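Local coordinates for protein xylanase inhibitor TL-XI (Triticum aestivum, PDB 3G7M) that inhibits xylanases noncompetitively and belongs to the small thaumatin-like proteins, a family linked to plant defence, at residues D39-R51 with T84-Y96. The protein carries 4 engineered substitutions. Numbering follows the deposited sequence.
Engineered in segment 84-96: Thr84 (natural residue Val).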
ATOM      1  N   ASP A  39      -1.828 -11.632  -5.740  1.00 21.82           N
ATOM      2  CA  ASP A  39      -1.776 -11.864  -7.166  1.00 22.05           C
ATOM      3  C   ASP A  39      -2.088 -10.540  -7.928  1.00 22.34           C
ATOM      4  O   ASP A  39      -2.946  -9.753  -7.476  1.00 22.72           O
ATOM      5  CB  ASP A  39      -2.762 -12.970  -7.486  1.00 22.00           C
ATOM      6  CG  ASP A  39      -2.404 -13.703  -8.714  1.00 22.18           C
ATOM      7  OD1 ASP A  39      -1.710 -13.074  -9.578  1.00 22.57           O
ATOM      8  OD2 ASP A  39      -2.861 -14.865  -8.857  1.00 22.75           O
ATOM      9  N   THR A  40      -1.387 -10.279  -9.048  1.00 22.30           N
ATOM     10  CA  THR A  40      -1.524  -8.981  -9.765  1.00 22.31           C
ATOM     11  C   THR A  40      -2.320  -9.078 -11.055  1.00 22.00           C
ATOM     12  O   THR A  40      -2.157 -10.037 -11.809  1.00 22.00           O
ATOM     13  CB  THR A  40      -0.179  -8.406 -10.195  1.00 22.25           C
ATOM     14  OG1 THR A  40       0.545  -9.405 -10.929  1.00 23.53           O
ATOM     15  CG2 THR A  40       0.626  -7.970  -9.020  1.00 22.62           C
ATOM     16  N   PRO A  41      -3.144  -8.053 -11.352  1.00 22.00           N
ATOM     17  CA  PRO A  41      -3.976  -8.063 -12.563  1.00 22.00           C
ATOM     18  C   PRO A  41      -3.137  -7.843 -13.815  1.00 21.96           C
ATOM     19  O   PRO A  41      -2.009  -7.397 -13.718  1.00 21.77           O
ATOM     20  CB  PRO A  41      -4.935  -6.879 -12.349  1.00 22.00           C
ATOM     21  CG  PRO A  41      -4.157  -5.917 -11.524  1.00 22.00           C
ATOM     22  CD  PRO A  41      -3.290  -6.776 -10.598  1.00 22.00           C
ATOM     23  N   VAL A  42      -3.700  -8.172 -14.974  1.00 21.40           N
ATOM     24  CA  VAL A  42      -3.039  -7.980 -16.250  1.00 20.85           C
ATOM     25  C   VAL A  42      -2.920  -6.511 -16.584  1.00 20.52           C
ATOM     26  O   VAL A  42      -2.019  -6.135 -17.323  1.00 20.42           O
ATOM     27  CB  VAL A  42      -3.752  -8.721 -17.443  1.00 21.04           C
ATOM     28  CG1 VAL A  42      -3.387 -10.217 -17.459  1.00 22.00           C
ATOM     29  CG2 VAL A  42      -5.290  -8.499 -17.462  1.00 20.76           C
ATOM     30  N   ILE A  43      -3.845  -5.700 -16.054  1.00 20.37           N
ATOM     31  CA  ILE A  43      -3.940  -4.254 -16.339  1.00 20.12           C
ATOM     32  C   ILE A  43      -4.523  -3.489 -15.149  1.00 19.94           C
ATOM     33  O   ILE A  43      -5.205  -4.064 -14.297  1.00 20.31           O
ATOM     34  CB  ILE A  43      -4.797  -3.972 -17.641  1.00 20.44           C
ATOM     35  CG1 ILE A  43      -4.574  -2.530 -18.151  1.00 20.22           C
ATOM     36  CG2 ILE A  43      -6.310  -4.336 -17.442  1.00 20.36           C
ATOM     37  CD1 ILE A  43      -5.199  -2.217 -19.533  1.00 20.87           C
ATOM     38  N   GLY A  44      -4.267  -2.191 -15.094  1.00 19.76           N
ATOM     39  CA  GLY A  44      -4.863  -1.354 -14.065  1.00 20.05           C
ATOM     40  C   GLY A  44      -3.875  -0.828 -13.045  1.00 20.68           C
ATOM     41  O   GLY A  44      -2.697  -1.212 -13.019  1.00 20.57           O
ATOM     42  N   SER A  45      -4.356   0.059 -12.185  1.00 21.03           N
ATOM     43  CA  SER A  45      -3.532   0.561 -11.087  1.00 21.55           C
ATOM     44  C   SER A  45      -4.270   0.440  -9.755  1.00 21.36           C
ATOM     45  O   SER A  45      -5.515   0.455  -9.712  1.00 21.52           O
ATOM     46  CB  SER A  45      -3.043   2.004 -11.348  1.00 21.55           C
ATOM     47  OG  SER A  45      -4.076   2.807 -11.914  1.00 23.98           O
ATOM     48  N   GLN A  46      -3.493   0.306  -8.676  1.00 21.05           N
ATOM     49  CA  GLN A  46      -4.038   0.041  -7.360  1.00 20.41           C
ATOM     50  C   GLN A  46      -3.386   0.984  -6.375  1.00 19.65           C
ATOM     51  O   GLN A  46      -2.203   1.307  -6.516  1.00 19.19           O
ATOM     52  CB  GLN A  46      -3.732  -1.396  -6.952  1.00 20.78           C
ATOM     53  CG  GLN A  46      -4.214  -2.453  -7.914  1.00 24.34           C
ATOM     54  CD  GLN A  46      -3.433  -3.757  -7.785  1.00 29.82           C
ATOM     55  OE1 GLN A  46      -2.199  -3.765  -7.871  1.00 31.85           O
ATOM     56  NE2 GLN A  46      -4.153  -4.873  -7.586  1.00 30.10           N
ATOM     57  N   TYR A  47      -4.160   1.429  -5.381  1.00 19.13           N
ATOM     58  CA  TYR A  47      -3.625   2.191  -4.259  1.00 18.74           C
ATOM     59  C   TYR A  47      -3.312   1.166  -3.205  1.00 19.06           C
ATOM     60  O   TYR A  47      -4.096   0.201  -3.023  1.00 19.83           O
ATOM     61  CB  TYR A  47      -4.650   3.192  -3.695  1.00 18.47           C
ATOM     62  CG  TYR A  47      -4.824   4.461  -4.498  1.00 18.29           C
ATOM     63  CD1 TYR A  47      -3.704   5.211  -4.877  1.00 18.43           C
ATOM     64  CD2 TYR A  47      -6.112   4.918  -4.858  1.00 18.29           C
ATOM     65  CE1 TYR A  47      -3.854   6.379  -5.605  1.00 20.40           C
ATOM     66  CE2 TYR A  47      -6.285   6.088  -5.592  1.00 20.28           C
ATOM     67  CZ  TYR A  47      -5.157   6.822  -5.972  1.00 21.88           C
ATOM     68  OH  TYR A  47      -5.331   7.985  -6.732  1.00 22.15           O
ATOM     69  N   ILE A  48      -2.187   1.376  -2.498  1.00 18.70           N
ATOM     70  CA  ILE A  48      -1.782   0.476  -1.432  1.00 18.26           C
ATOM     71  C   ILE A  48      -1.369   1.353  -0.281  1.00 18.44           C
ATOM     72  O   ILE A  48      -0.513   2.230  -0.436  1.00 19.08           O
ATOM     73  CB  ILE A  48      -0.593  -0.436  -1.901  1.00 18.34           C
ATOM     74  CG1 ILE A  48      -1.063  -1.356  -3.023  1.00 17.76           C
ATOM     75  CG2 ILE A  48       0.026  -1.242  -0.736  1.00 18.18           C
ATOM     76  CD1 ILE A  48       0.028  -2.035  -3.757  1.00 19.66           C
ATOM     77  N   TRP A  49      -1.973   1.127   0.876  1.00 18.70           N
ATOM     78  CA  TRP A  49      -1.592   1.844   2.093  1.00 18.65           C
ATOM     79  C   TRP A  49      -1.787   0.994   3.328  1.00 18.80           C
ATOM     80  O   TRP A  49      -2.589   0.074   3.315  1.00 18.95           O
ATOM     81  CB  TRP A  49      -2.397   3.154   2.231  1.00 18.90           C
ATOM     82  CG  TRP A  49      -3.843   2.955   2.557  1.00 17.27           C
ATOM     83  CD1 TRP A  49      -4.400   2.960   3.782  1.00 16.52           C
ATOM     84  CD2 TRP A  49      -4.908   2.744   1.625  1.00 16.91           C
ATOM     85  NE1 TRP A  49      -5.755   2.756   3.692  1.00 17.21           N
ATOM     86  CE2 TRP A  49      -6.097   2.620   2.375  1.00 16.23           C
ATOM     87  CE3 TRP A  49      -4.974   2.651   0.228  1.00 15.76           C
ATOM     88  CZ2 TRP A  49      -7.337   2.389   1.787  1.00 13.99           C
ATOM     89  CZ3 TRP A  49      -6.203   2.420  -0.358  1.00 14.40           C
ATOM     90  CH2 TRP A  49      -7.369   2.291   0.425  1.00 14.37           C
ATOM     91  N   GLY A  50      -1.078   1.335   4.400  1.00 18.87           N
ATOM     92  CA  GLY A  50      -1.256   0.672   5.685  1.00 19.02           C
ATOM     93  C   GLY A  50      -2.121   1.451   6.661  1.00 19.18           C
ATOM     94  O   GLY A  50      -2.119   2.688   6.659  1.00 18.93           O
ATOM     95  N   ARG A  51      -2.842   0.707   7.512  1.00 19.45           N
ATOM     96  CA  ARG A  51      -3.686   1.285   8.552  1.00 19.37           C
ATOM     97  C   ARG A  51      -3.263   0.770   9.911  1.00 19.69           C
ATOM     98  O   ARG A  51      -2.953  -0.419  10.065  1.00 19.62           O
ATOM     99  CB  ARG A  51      -5.140   0.915   8.322  1.00 19.55           C
ATOM    100  CG  ARG A  51      -5.640   1.122   6.902  1.00 18.61           C
ATOM    101  CD  ARG A  51      -6.966   0.417   6.741  1.00 17.08           C
ATOM    102  NE  ARG A  51      -6.801  -1.008   6.511  1.00 14.48           N
ATOM    103  CZ  ARG A  51      -7.792  -1.886   6.545  1.00 13.95           C
ATOM    104  NH1 ARG A  51      -9.020  -1.483   6.837  1.00 14.62           N
ATOM    105  NH2 ARG A  51      -7.553  -3.168   6.296  1.00 13.81           N
ATOM    106  N   THR A  84      -2.071   9.684   5.886  1.00 19.08           N
ATOM    107  CA  THR A  84      -1.740   8.349   5.404  1.00 19.12           C
ATOM    108  C   THR A  84      -0.741   8.362   4.256  1.00 19.08           C
ATOM    109  O   THR A  84      -0.799   9.226   3.378  1.00 19.62           O
ATOM    110  CB  THR A  84      -2.983   7.557   4.968  1.00 19.49           C
ATOM    111  OG1 THR A  84      -2.553   6.320   4.377  1.00 20.07           O
ATOM    112  CG2 THR A  84      -3.872   8.350   3.972  1.00 19.08           C
ATOM    113  N   THR A  85       0.175   7.405   4.271  1.00 18.89           N
ATOM    114  CA  THR A  85       1.174   7.269   3.219  1.00 19.11           C
ATOM    115  C   THR A  85       0.559   6.477   2.080  1.00 19.57           C
ATOM    116  O   THR A  85       0.005   5.410   2.325  1.00 19.67           O
ATOM    117  CB  THR A  85       2.399   6.528   3.731  1.00 18.89           C
ATOM    118  OG1 THR A  85       2.928   7.262   4.873  1.00 18.91           O
ATOM    119  CG2 THR A  85       3.465   6.439   2.642  1.00 19.34           C
ATOM    120  N   MET A  86       0.626   7.019   0.852  1.00 19.85           N
ATOM    121  CA  MET A  86      -0.017   6.425  -0.339  1.00 19.91           C
ATOM    122  C   MET A  86       0.937   5.885  -1.387  1.00 19.82           C
ATOM    123  O   MET A  86       1.688   6.650  -2.057  1.00 19.33           O
ATOM    124  CB  MET A  86      -0.945   7.409  -1.020  1.00 19.84           C
ATOM    125  CG  MET A  86      -2.351   7.321  -0.552  1.00 22.63           C
ATOM    126  SD  MET A  86      -3.115   5.787  -1.072  1.00 26.09           S
ATOM    127  CE  MET A  86      -4.843   6.320  -0.977  1.00 26.22           C
ATOM    128  N   ALA A  87       0.878   4.553  -1.533  1.00 19.70           N
ATOM    129  CA  ALA A  87       1.607   3.880  -2.570  1.00 19.75           C
ATOM    130  C   ALA A  87       0.670   3.534  -3.736  1.00 20.22           C
ATOM    131  O   ALA A  87      -0.478   3.102  -3.519  1.00 20.32           O
ATOM    132  CB  ALA A  87       2.214   2.656  -2.017  1.00 19.72           C
ATOM    133  N   GLU A  88       1.163   3.738  -4.966  1.00 20.51           N
ATOM    134  CA  GLU A  88       0.423   3.438  -6.213  1.00 20.53           C
ATOM    135  C   GLU A  88       1.190   2.437  -7.078  1.00 20.17           C
ATOM    136  O   GLU A  88       2.374   2.600  -7.338  1.00 19.95           O
ATOM    137  CB  GLU A  88       0.182   4.732  -7.010  1.00 20.35           C
ATOM    138  CG  GLU A  88      -1.128   4.815  -7.767  1.00 21.62           C
ATOM    139  CD  GLU A  88      -1.004   4.437  -9.227  1.00 23.48           C
ATOM    140  OE1 GLU A  88      -1.647   5.090 -10.079  1.00 23.54           O
ATOM    141  OE2 GLU A  88      -0.322   3.439  -9.530  1.00 25.23           O
ATOM    142  N   VAL A  89       0.505   1.406  -7.536  1.00 20.56           N
ATOM    143  CA  VAL A  89       1.135   0.428  -8.413  1.00 21.21           C
ATOM    144  C   VAL A  89       0.274   0.282  -9.655  1.00 21.64           C
ATOM    145  O   VAL A  89      -0.896  -0.096  -9.526  1.00 22.00           O
ATOM    146  CB  VAL A  89       1.317  -0.962  -7.693  1.00 21.13           C
ATOM    147  CG1 VAL A  89       1.728  -2.077  -8.662  1.00 20.67           C
ATOM    148  CG2 VAL A  89       2.318  -0.845  -6.547  1.00 20.30           C
ATOM    149  N   SER A  90       0.848   0.584 -10.835  1.00 22.11           N
ATOM    150  CA  SER A  90       0.195   0.339 -12.136  1.00 22.99           C
ATOM    151  C   SER A  90       0.776  -0.906 -12.820  1.00 23.53           C
ATOM    152  O   SER A  90       1.984  -1.154 -12.764  1.00 24.01           O
ATOM    153  CB  SER A  90       0.293   1.551 -13.071  1.00 22.54           C
ATOM    154  OG  SER A  90      -0.128   2.760 -12.441  1.00 24.03           O
ATOM    155  N   VAL A  91      -0.081  -1.695 -13.461  1.00 23.74           N
ATOM    156  CA  VAL A  91       0.390  -2.880 -14.165  1.00 24.05           C
ATOM    157  C   VAL A  91       0.025  -2.862 -15.658  1.00 24.27           C
ATOM    158  O   VAL A  91      -1.121  -2.585 -16.013  1.00 24.03           O
ATOM    159  CB  VAL A  91      -0.170  -4.154 -13.490  1.00 24.30           C
ATOM    160  CG1 VAL A  91       0.405  -5.433 -14.128  1.00 23.81           C
ATOM    161  CG2 VAL A  91       0.132  -4.125 -11.984  1.00 24.24           C
ATOM    162  N   LEU A  92       1.017  -3.116 -16.518  1.00 24.33           N
ATOM    163  CA  LEU A  92       0.790  -3.669 -17.878  1.00 25.33           C
ATOM    164  C   LEU A  92       1.027  -5.201 -17.862  1.00 25.94           C
ATOM    165  O   LEU A  92       1.723  -5.718 -16.988  1.00 26.59           O
ATOM    166  CB  LEU A  92       1.700  -3.027 -18.946  1.00 24.97           C
ATOM    167  CG  LEU A  92       1.546  -3.643 -20.403  1.00 25.93           C
ATOM    168  CD1 LEU A  92       0.159  -3.360 -21.051  1.00 26.64           C
ATOM    169  CD2 LEU A  92       2.658  -3.151 -21.388  1.00 26.55           C
ATOM    170  N   GLN A  93       0.447  -5.936 -18.802  1.00 26.33           N
ATOM    171  CA  GLN A  93       0.704  -7.369 -18.877  1.00 26.48           C
ATOM    172  C   GLN A  93       2.222  -7.594 -18.714  1.00 26.29           C
ATOM    173  O   GLN A  93       3.009  -7.355 -19.679  1.00 26.27           O
ATOM    174  CB  GLN A  93       0.200  -7.950 -20.233  1.00 26.75           C
ATOM    175  CG  GLN A  93      -1.328  -8.239 -20.301  1.00 27.03           C
ATOM    176  CD  GLN A  93      -1.681  -9.392 -21.284  1.00 27.85           C
ATOM    177  OE1 GLN A  93      -2.489 -10.263 -20.956  1.00 27.37           O
ATOM    178  NE2 GLN A  93      -1.073  -9.399 -22.485  1.00 26.23           N
ATOM    179  N   GLY A  94       2.623  -8.028 -17.504  1.00 25.86           N
ATOM    180  CA  GLY A  94       4.050  -8.279 -17.192  1.00 25.34           C
ATOM    181  C   GLY A  94       4.862  -7.158 -16.525  1.00 24.79           C
ATOM    182  O   GLY A  94       5.591  -7.425 -15.528  1.00 24.69           O
ATOM    183  N   ASN A  95       4.744  -5.916 -17.089  1.00 24.44           N
ATOM    184  CA  ASN A  95       5.450  -4.692 -16.588  1.00 23.37           C
ATOM    185  C   ASN A  95       4.779  -3.949 -15.422  1.00 22.82           C
ATOM    186  O   ASN A  95       3.540  -3.801 -15.386  1.00 23.17           O
ATOM    187  CB  ASN A  95       5.635  -3.700 -17.719  1.00 23.31           C
ATOM    188  CG  ASN A  95       6.591  -4.200 -18.753  1.00 23.97           C
ATOM    189  OD1 ASN A  95       7.482  -3.464 -19.191  1.00 25.11           O
ATOM    190  ND2 ASN A  95       6.426  -5.461 -19.155  1.00 22.72           N
ATOM    191  N   TYR A  96       5.597  -3.466 -14.482  1.00 22.00           N
ATOM    192  CA  TYR A  96       5.080  -2.820 -13.288  1.00 20.79           C
ATOM    193  C   TYR A  96       5.706  -1.441 -13.205  1.00 20.38           C
ATOM    194  O   TYR A  96       6.846  -1.258 -13.596  1.00 20.52           O
ATOM    195  CB  TYR A  96       5.427  -3.618 -12.000  1.00 20.52           C
ATOM    196  CG  TYR A  96       4.949  -5.074 -11.912  1.00 21.14           C
ATOM    197  CD1 TYR A  96       3.580  -5.378 -11.817  1.00 20.91           C
ATOM    198  CD2 TYR A  96       5.874  -6.157 -11.884  1.00 22.04           C
ATOM    199  CE1 TYR A  96       3.140  -6.720 -11.739  1.00 20.65           C
ATOM    200  CE2 TYR A  96       5.438  -7.497 -11.805  1.00 21.93           C
ATOM    201  CZ  TYR A  96       4.079  -7.767 -11.727  1.00 21.30           C
ATOM    202  OH  TYR A  96       3.665  -9.083 -11.674  1.00 21.65           O
TER
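Ile48 and Val89 meet through their methyl ends, with Ile48 CD1 3.8 Å from Val89 CG2. Ile48 CB also faces Ala87 CB. This buried face of the sheet packs onto strand 111-115, where Ala87 touches Met111 and Leu113. On the face that carries Tyr47, the end of Met86 reaches two aromatic rings, those of Tyr47 and Trp49, set at an angle to each other. Its chain bends at CB-CG (chi2 -69°), which brings the sulfur and methyl to both. CE lies over one face of the Tyr47 ring, toward the rim. Met86 SD lies 4.6 Å from the centroid of the Tyr47 ring, obliquely, and approaches the six-membered ring of Trp49 obliquely too; both are Met-aromatic contacts. Trp49 NE1 hydrogen-bonds to Gly67 O.

Strands 44-51 and 86-91 are antiparallel neighbours in the large sheet of the thaumatin-like fold, flanked by strands 13-19 and 95-101. Gln46 pairs with Val89 and Ile48 with Ala87, each through two backbone hydrogen bonds. Val89 N to Gln46 O is 2.9 Å.

Further out, Ser45 and Ser90 face each other as a non-hydrogen-bonded pair. Ser90 OG donates to the syn lone pair of Glu88 OE2 at 3.0 Å. At the far end Thr40 OG1 and Tyr96 OH share a hydrogen bond of 3.2 Å, with Thr40 OG1 at the ring edge.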